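Local coordinates for protein histone-lysine N-methyltransferase SETMAR (PDB 3BO5) that dimethylates a lysine of histone H3 with S-adenosyl-L-methionine through its SET domain and, as a fusion with a mariner transposase, acts in DNA double-strand break repair, at residues H44-G47 with P48-I52; S75-H79 with G80-D84; E158-G161 with F162-Q166. The protein carries 2 engineered substitutions. All blocks are in the same frame, centred on the assembly; numbering follows the deposited sequence.

Contact 1. Residues H44-G47 with P48-I52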
loop_
_atom_site.group_PDB
_atom_site.type_symbol
_atom_site.label_atom_id
_atom_site.label_comp_id
_atom_site.label_asym_id
_atom_site.label_seq_id
_atom_site.Cartn_x
_atom_site.Cartn_y
_atom_site.Cartn_z
ATOM N N HIS A 44 8.688 -4.769 -1.157
ATOM C CA HIS A 44 8.867 -4.817 -2.642
ATOM C C HIS A 44 10.101 -5.695 -2.971
ATOM O O HIS A 44 11.122 -5.765 -2.220
ATOM C CB HIS A 44 9.227 -3.484 -3.231
ATOM C CG HIS A 44 8.156 -2.439 -3.215
ATOM N ND1 HIS A 44 6.809 -2.718 -3.384
ATOM C CD2 HIS A 44 8.270 -1.085 -3.115
ATOM C CE1 HIS A 44 6.148 -1.567 -3.392
ATOM N NE2 HIS A 44 7.004 -0.573 -3.220
ATOM N N VAL A 45 10.016 -6.346 -4.136
ATOM C CA VAL A 45 11.136 -7.114 -4.658
ATOM C C VAL A 45 11.339 -6.658 -6.098
ATOM O O VAL A 45 10.466 -6.050 -6.710
ATOM C CB VAL A 45 10.855 -8.614 -4.646
ATOM C CG1 VAL A 45 10.561 -9.110 -3.198
ATOM C CG2 VAL A 45 9.667 -8.972 -5.578
ATOM N N VAL A 46 12.554 -6.933 -6.598
ATOM C CA VAL A 46 12.845 -6.633 -8.007
ATOM C C VAL A 46 12.009 -7.512 -8.889
ATOM O O VAL A 46 11.883 -8.752 -8.650
ATOM C CB VAL A 46 14.305 -7.001 -8.369
ATOM C CG1 VAL A 46 14.493 -7.039 -9.925
ATOM C CG2 VAL A 46 15.219 -6.036 -7.754
ATOM N N GLY A 47 11.461 -6.886 -9.956
ATOM C CA GLY A 47 10.711 -7.675 -10.926
ATOM C C GLY A 47 11.294 -7.343 -12.293
ATOM O O GLY A 47 12.143 -6.415 -12.416
ATOM N N PRO A 48 10.841 -8.115 -13.301
ATOM C CA PRO A 48 11.305 -7.820 -14.658
ATOM C C PRO A 48 11.072 -6.379 -15.064
ATOM O O PRO A 48 9.967 -5.796 -14.925
ATOM C CB PRO A 48 10.553 -8.825 -15.536
ATOM C CG PRO A 48 10.164 -9.890 -14.627
ATOM C CD PRO A 48 9.896 -9.231 -13.279
ATOM N N GLY A 49 12.106 -5.814 -15.641
ATOM C CA GLY A 49 12.034 -4.442 -16.171
ATOM C C GLY A 49 12.255 -3.325 -15.190
ATOM O O GLY A 49 12.374 -2.140 -15.556
ATOM N N ALA A 50 12.322 -3.669 -13.901
ATOM C CA ALA A 50 12.681 -2.677 -12.919
ATOM C C ALA A 50 14.097 -2.164 -13.250
ATOM O O ALA A 50 14.986 -2.950 -13.490
ATOM C CB ALA A 50 12.664 -3.337 -11.557
ATOM N N ASP A 51 14.301 -0.872 -13.218
ATOM C CA ASP A 51 15.639 -0.308 -13.401
ATOM C C ASP A 51 16.251 0.149 -12.097
ATOM O O ASP A 51 17.441 0.438 -12.058
ATOM C CB ASP A 51 15.664 0.774 -14.466
ATOM C CG ASP A 51 14.762 1.953 -14.136
ATOM O OD1 ASP A 51 13.698 1.767 -13.515
ATOM O OD2 ASP A 51 15.109 3.079 -14.545
ATOM N N ILE A 52 15.481 0.088 -11.014
ATOM C CA ILE A 52 15.934 0.505 -9.679
ATOM C C ILE A 52 15.566 -0.642 -8.692
ATOM O O ILE A 52 14.390 -1.017 -8.640
ATOM C CB ILE A 52 15.245 1.828 -9.234
ATOM C CG1 ILE A 52 15.482 2.963 -10.284
ATOM C CG2 ILE A 52 15.718 2.232 -7.814
ATOM C CD1 ILE A 52 14.813 4.309 -9.956
#
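G47 and A50 are joined by the one backbone hydrogen bond of this tight turn. A50 N donates to G47 O at 3.1 Å, with an N-H...O angle of 159°. This closes a type II beta turn, G47-P48-G49-A50. P48 holds the second position, where its ring fixes a suitable phi of -54°. G49 holds the third with phi 84°, a positive value that suits glycine, the usual third residue of a type II turn. The Pro-Gly pair is a classic one for this turn type.

Apolar contact is slight. V46 CG1 lies 4.4 Å from A50 CB, so the two residues only brush across the mouth of the turn. The A50 methyl leans on the turn itself, with CB 3.2 Å from G47 O.

The turn follows strand 45-46, in the pre-SET part of the chain. That strand runs parallel to strand 151-160, and V45 bonds through its backbone to G157 and V159. P48 continues the pairing to G161. Its ring touches E158 and L160 of strand 151-160, and E164 and R168 of helix 162-169.

Contact 2. Residues S75-H79 with G80-D84. With ZN (zinc ion), chain B.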
loop_
_atom_site.group_PDB
_atom_site.type_symbol
_atom_site.label_atom_id
_atom_site.label_comp_id
_atom_site.label_asym_id
_atom_site.label_seq_id
_atom_site.Cartn_x
_atom_site.Cartn_y
_atom_site.Cartn_z
ATOM N N SER A 75 16.704 17.166 7.281
ATOM C CA SER A 75 16.520 17.168 5.800
ATOM C C SER A 75 15.515 16.137 5.328
ATOM O O SER A 75 15.050 16.149 4.188
ATOM C CB SER A 75 17.839 17.000 5.036
ATOM O OG SER A 75 18.570 15.869 5.463
ATOM N N CYS A 76 15.149 15.215 6.218
ATOM C CA CYS A 76 14.024 14.318 5.941
ATOM C C CYS A 76 12.636 14.938 6.125
ATOM O O CYS A 76 11.640 14.286 5.748
ATOM C CB CYS A 76 14.112 13.024 6.785
ATOM S SG CYS A 76 15.590 12.122 6.514
ATOM N N LEU A 77 12.559 16.110 6.746
ATOM C CA LEU A 77 11.318 16.752 7.109
ATOM C C LEU A 77 11.188 18.100 6.441
ATOM O O LEU A 77 10.766 19.069 7.095
ATOM C CB LEU A 77 11.220 16.959 8.609
ATOM C CG LEU A 77 11.115 15.660 9.393
ATOM C CD1 LEU A 77 10.966 15.880 10.909
ATOM C CD2 LEU A 77 9.977 14.817 8.907
ATOM N N ARG A 78 11.527 18.168 5.178
ATOM C CA ARG A 78 11.518 19.479 4.489
ATOM C C ARG A 78 10.129 20.062 4.257
ATOM O O ARG A 78 10.026 21.239 3.865
ATOM C CB ARG A 78 12.298 19.398 3.192
ATOM C CG ARG A 78 13.735 19.118 3.426
ATOM C CD ARG A 78 14.419 18.891 2.115
ATOM N NE ARG A 78 15.877 18.890 2.209
ATOM C CZ ARG A 78 16.650 17.941 1.685
ATOM N NH1 ARG A 78 17.976 18.020 1.781
ATOM N NH2 ARG A 78 16.093 16.906 1.068
ATOM N N HIS A 79 9.084 19.268 4.495
ATOM C CA HIS A 79 7.708 19.735 4.356
ATOM C C HIS A 79 6.900 19.466 5.626
ATOM O O HIS A 79 5.701 19.182 5.594
ATOM C CB HIS A 79 7.097 19.165 3.059
ATOM C CG HIS A 79 7.792 19.661 1.834
ATOM N ND1 HIS A 79 8.838 18.981 1.242
ATOM C CD2 HIS A 79 7.635 20.799 1.117
ATOM C CE1 HIS A 79 9.267 19.657 0.188
ATOM N NE2 HIS A 79 8.573 20.777 0.105
ATOM N N GLY A 80 7.566 19.642 6.764
ATOM C CA GLY A 80 6.887 19.602 8.040
ATOM C C GLY A 80 6.849 18.140 8.464
ATOM O O GLY A 80 7.352 17.254 7.755
ATOM N N GLU A 81 6.274 17.878 9.612
ATOM C CA GLU A 81 6.242 16.529 10.134
ATOM C C GLU A 81 5.264 15.736 9.309
ATOM O O GLU A 81 4.220 16.263 8.931
ATOM C CB GLU A 81 5.832 16.520 11.589
ATOM C CG GLU A 81 6.948 17.099 12.474
ATOM C CD GLU A 81 6.634 16.893 13.958
ATOM O OE1 GLU A 81 5.694 17.566 14.440
ATOM O OE2 GLU A 81 7.278 16.009 14.604
ATOM N N ASN A 82 5.581 14.476 9.028
ATOM C CA ASN A 82 4.626 13.646 8.328
ATOM C C ASN A 82 3.660 13.035 9.311
ATOM O O ASN A 82 2.483 12.787 8.938
ATOM C CB ASN A 82 5.377 12.525 7.617
ATOM C CG ASN A 82 6.246 13.035 6.540
ATOM O OD1 ASN A 82 5.794 13.756 5.632
ATOM N ND2 ASN A 82 7.545 12.696 6.610
ATOM N N TYR A 83 4.143 12.766 10.514
ATOM C CA TYR A 83 3.375 11.993 11.455
ATOM C C TYR A 83 3.321 12.719 12.789
ATOM O O TYR A 83 4.239 13.486 13.146
ATOM C CB TYR A 83 4.016 10.627 11.701
ATOM C CG TYR A 83 4.300 9.892 10.391
ATOM C CD1 TYR A 83 3.241 9.393 9.611
ATOM C CD2 TYR A 83 5.620 9.725 9.941
ATOM C CE1 TYR A 83 3.477 8.681 8.422
ATOM C CE2 TYR A 83 5.866 9.001 8.746
ATOM C CZ TYR A 83 4.789 8.510 7.998
ATOM O OH TYR A 83 5.051 7.839 6.855
ATOM N N ASP A 84 2.247 12.430 13.523
ATOM C CA ASP A 84 2.179 12.888 14.898
ATOM C C ASP A 84 2.775 11.921 15.873
ATOM O O ASP A 84 3.400 10.926 15.518
ATOM C CB ASP A 84 0.738 13.281 15.300
ATOM C CG ASP A 84 -0.188 12.142 15.386
ATOM O OD1 ASP A 84 0.242 10.983 15.615
ATOM O OD2 ASP A 84 -1.408 12.443 15.300
HETATM ZN ZN ZN B . 16.252 11.280 8.551
HETATM O O HOH W 1 9.264 14.038 4.498
HETATM O O HOH W 2 8.347 16.598 5.255
#
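L77 and N82 share one side-chain setting: in each, CG lies beside the backbone N and anti to the carbonyl carbon (chi1 -67° and -66°). L77 CD2 thereby comes to 4.0 Å from N82 ND2, and the two side chains meet at a slant. C76 has the same kind of first torsion, and its SG binds a zinc ion at 2.3 Å.

The backbone turns between L77 and G80. G80 N donates to L77 O at 3.3 Å, a rather long bond. G80 has a phi of 87°, a positive value that glycine readily takes. L77 CD2 also rests 3.8 Å from G80 O.

Two waters fill in the polar contacts. One lies 2.7 Å from C76 O and accepts from N82 ND2 at 3.0 Å. The other accepts from H79 N at 2.9 Å and donates to G80 O at 2.8 Å. N82 ND2 also bonds to N117 OD1, which helps fix the amide.

C62, C105 and C109 complete the zinc site of C76, within the triangular three-zinc cluster of the pre-SET domain. C62 and C105 each bridge to another zinc of the cluster. The chain leaving C76 is thus tied at one end by metal-thiolate chemistry and further on by a water-bridged amide. The zinc ion probably holds its four cysteines as thiolates.

Contact 3. Residues E158-G161 with F162-Q166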
loop_
_atom_site.group_PDB
_atom_site.type_symbol
_atom_site.label_atom_id
_atom_site.label_comp_id
_atom_site.label_asym_id
_atom_site.label_seq_id
_atom_site.Cartn_x
_atom_site.Cartn_y
_atom_site.Cartn_z
ATOM N N GLU A 158 6.243 -7.278 -6.719
ATOM C CA GLU A 158 7.323 -7.056 -7.675
ATOM C C GLU A 158 7.231 -5.663 -8.252
ATOM O O GLU A 158 6.132 -5.214 -8.648
ATOM C CB GLU A 158 7.129 -8.000 -8.871
ATOM C CG GLU A 158 7.340 -9.451 -8.549
ATOM C CD GLU A 158 7.151 -10.309 -9.764
ATOM O OE1 GLU A 158 6.053 -10.812 -9.969
ATOM O OE2 GLU A 158 8.124 -10.372 -10.533
ATOM N N VAL A 159 8.378 -5.025 -8.349
ATOM C CA VAL A 159 8.470 -3.694 -8.988
ATOM C C VAL A 159 8.835 -3.949 -10.440
ATOM O O VAL A 159 9.832 -4.627 -10.718
ATOM C CB VAL A 159 9.544 -2.860 -8.305
ATOM C CG1 VAL A 159 9.745 -1.523 -8.985
ATOM C CG2 VAL A 159 9.058 -2.609 -6.835
ATOM N N LEU A 160 8.001 -3.483 -11.359
ATOM C CA LEU A 160 8.087 -3.921 -12.772
ATOM C C LEU A 160 8.400 -2.717 -13.621
ATOM O O LEU A 160 8.113 -1.565 -13.322
ATOM C CB LEU A 160 6.733 -4.420 -13.242
ATOM C CG LEU A 160 6.148 -5.618 -12.547
ATOM C CD1 LEU A 160 4.803 -6.058 -13.176
ATOM C CD2 LEU A 160 7.138 -6.754 -12.540
ATOM N N GLY A 161 8.980 -3.000 -14.781
ATOM C CA GLY A 161 9.003 -1.966 -15.783
ATOM C C GLY A 161 7.729 -1.908 -16.629
ATOM O O GLY A 161 6.915 -2.851 -16.669
ATOM N N PHE A 162 7.619 -0.788 -17.366
ATOM C CA PHE A 162 6.428 -0.509 -18.131
ATOM C C PHE A 162 6.093 -1.634 -19.147
ATOM O O PHE A 162 4.950 -2.057 -19.257
ATOM C CB PHE A 162 6.622 0.840 -18.839
ATOM C CG PHE A 162 5.414 1.360 -19.532
ATOM C CD1 PHE A 162 4.894 2.578 -19.132
ATOM C CD2 PHE A 162 4.878 0.748 -20.666
ATOM C CE1 PHE A 162 3.773 3.101 -19.810
ATOM C CE2 PHE A 162 3.750 1.269 -21.322
ATOM C CZ PHE A 162 3.199 2.414 -20.899
ATOM N N SER A 163 7.121 -2.097 -19.880
ATOM C CA SER A 163 6.867 -3.123 -20.903
ATOM C C SER A 163 6.463 -4.433 -20.300
ATOM O O SER A 163 5.585 -5.122 -20.863
ATOM C CB SER A 163 8.017 -3.278 -21.879
ATOM O OG SER A 163 8.280 -2.022 -22.414
ATOM N N GLU A 164 7.083 -4.765 -19.140
ATOM C CA GLU A 164 6.655 -5.974 -18.426
ATOM C C GLU A 164 5.199 -5.872 -17.963
ATOM O O GLU A 164 4.470 -6.831 -17.986
ATOM C CB GLU A 164 7.583 -6.253 -17.268
ATOM C CG GLU A 164 7.101 -7.414 -16.434
ATOM C CD GLU A 164 7.332 -8.765 -17.110
ATOM O OE1 GLU A 164 8.005 -8.835 -18.202
ATOM O OE2 GLU A 164 6.796 -9.752 -16.573
ATOM N N VAL A 165 4.829 -4.678 -17.514
ATOM C CA VAL A 165 3.414 -4.406 -17.174
ATOM C C VAL A 165 2.482 -4.677 -18.344
ATOM O O VAL A 165 1.512 -5.423 -18.245
ATOM C CB VAL A 165 3.201 -3.011 -16.623
ATOM C CG1 VAL A 165 1.655 -2.698 -16.557
ATOM C CG2 VAL A 165 3.828 -3.016 -15.212
ATOM N N GLN A 166 2.845 -4.095 -19.486
ATOM C CA GLN A 166 2.074 -4.356 -20.692
ATOM C C GLN A 166 1.975 -5.830 -21.014
ATOM O O GLN A 166 0.918 -6.319 -21.401
ATOM C CB GLN A 166 2.724 -3.693 -21.887
ATOM C CG GLN A 166 2.635 -2.230 -21.814
ATOM C CD GLN A 166 1.193 -1.766 -21.970
ATOM O OE1 GLN A 166 0.646 -1.158 -21.065
ATOM N NE2 GLN A 166 0.566 -2.093 -23.119
#
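L160 and V165 pack at a strand-to-helix junction of the SET domain, where strand 151-160 turns into the short helix 162-169 with G161 at the N-cap position. The strand and helix directions differ by 105°, and their axes come within 8.3 Å. The helix therefore leaves the strand at roughly a right angle.

L160 points toward the helix and supplies the apolar part. Its CB and CD1 both lie 3.8 Å from V165 CG2, and the two side chains cross at about a right angle. V165 CG2 stands beside its own backbone N, with CG1 anti to it (chi1 169°), which turns CG2 to the leucine. The other L160 branch, CD2, meets E164 CG at 3.9 Å.

E164 bends at chi2, 75°, and its carboxylate goes to the arginines of the same helix: OE2 makes salt bridges with R168 and R167. R168 also pairs with E158 OE1, so it links the two glutamates, whose like charges it probably offsets. V165 also touches F196 of strand 193-199.

The helix is started by the G161 carbonyl: V165 N donates to G161 O at 2.9 Å.

Contacts 1 and 3 are neighbours, with centres 8 Å apart. They join strand 45-46 of the pre-SET region to strand 151-160 of the SET domain. Backbone bonds probably tie them: V45 O to V159 N at 2.8 Å and P48 O to G161 N at 3.0 Å. A50 CB also packs on V159 O at 3.2 Å. Contact 2 is apart from both. Its centre is 28 Å from that of contact 1 and 31 Å from that of contact 3, and it holds a zinc ligand. In contact 3 the L160 side chain is about 9 Å from that of Y179, an S-adenosyl-L-methionine-binding residue, without touching it. Contact 1 lies away from the known sites.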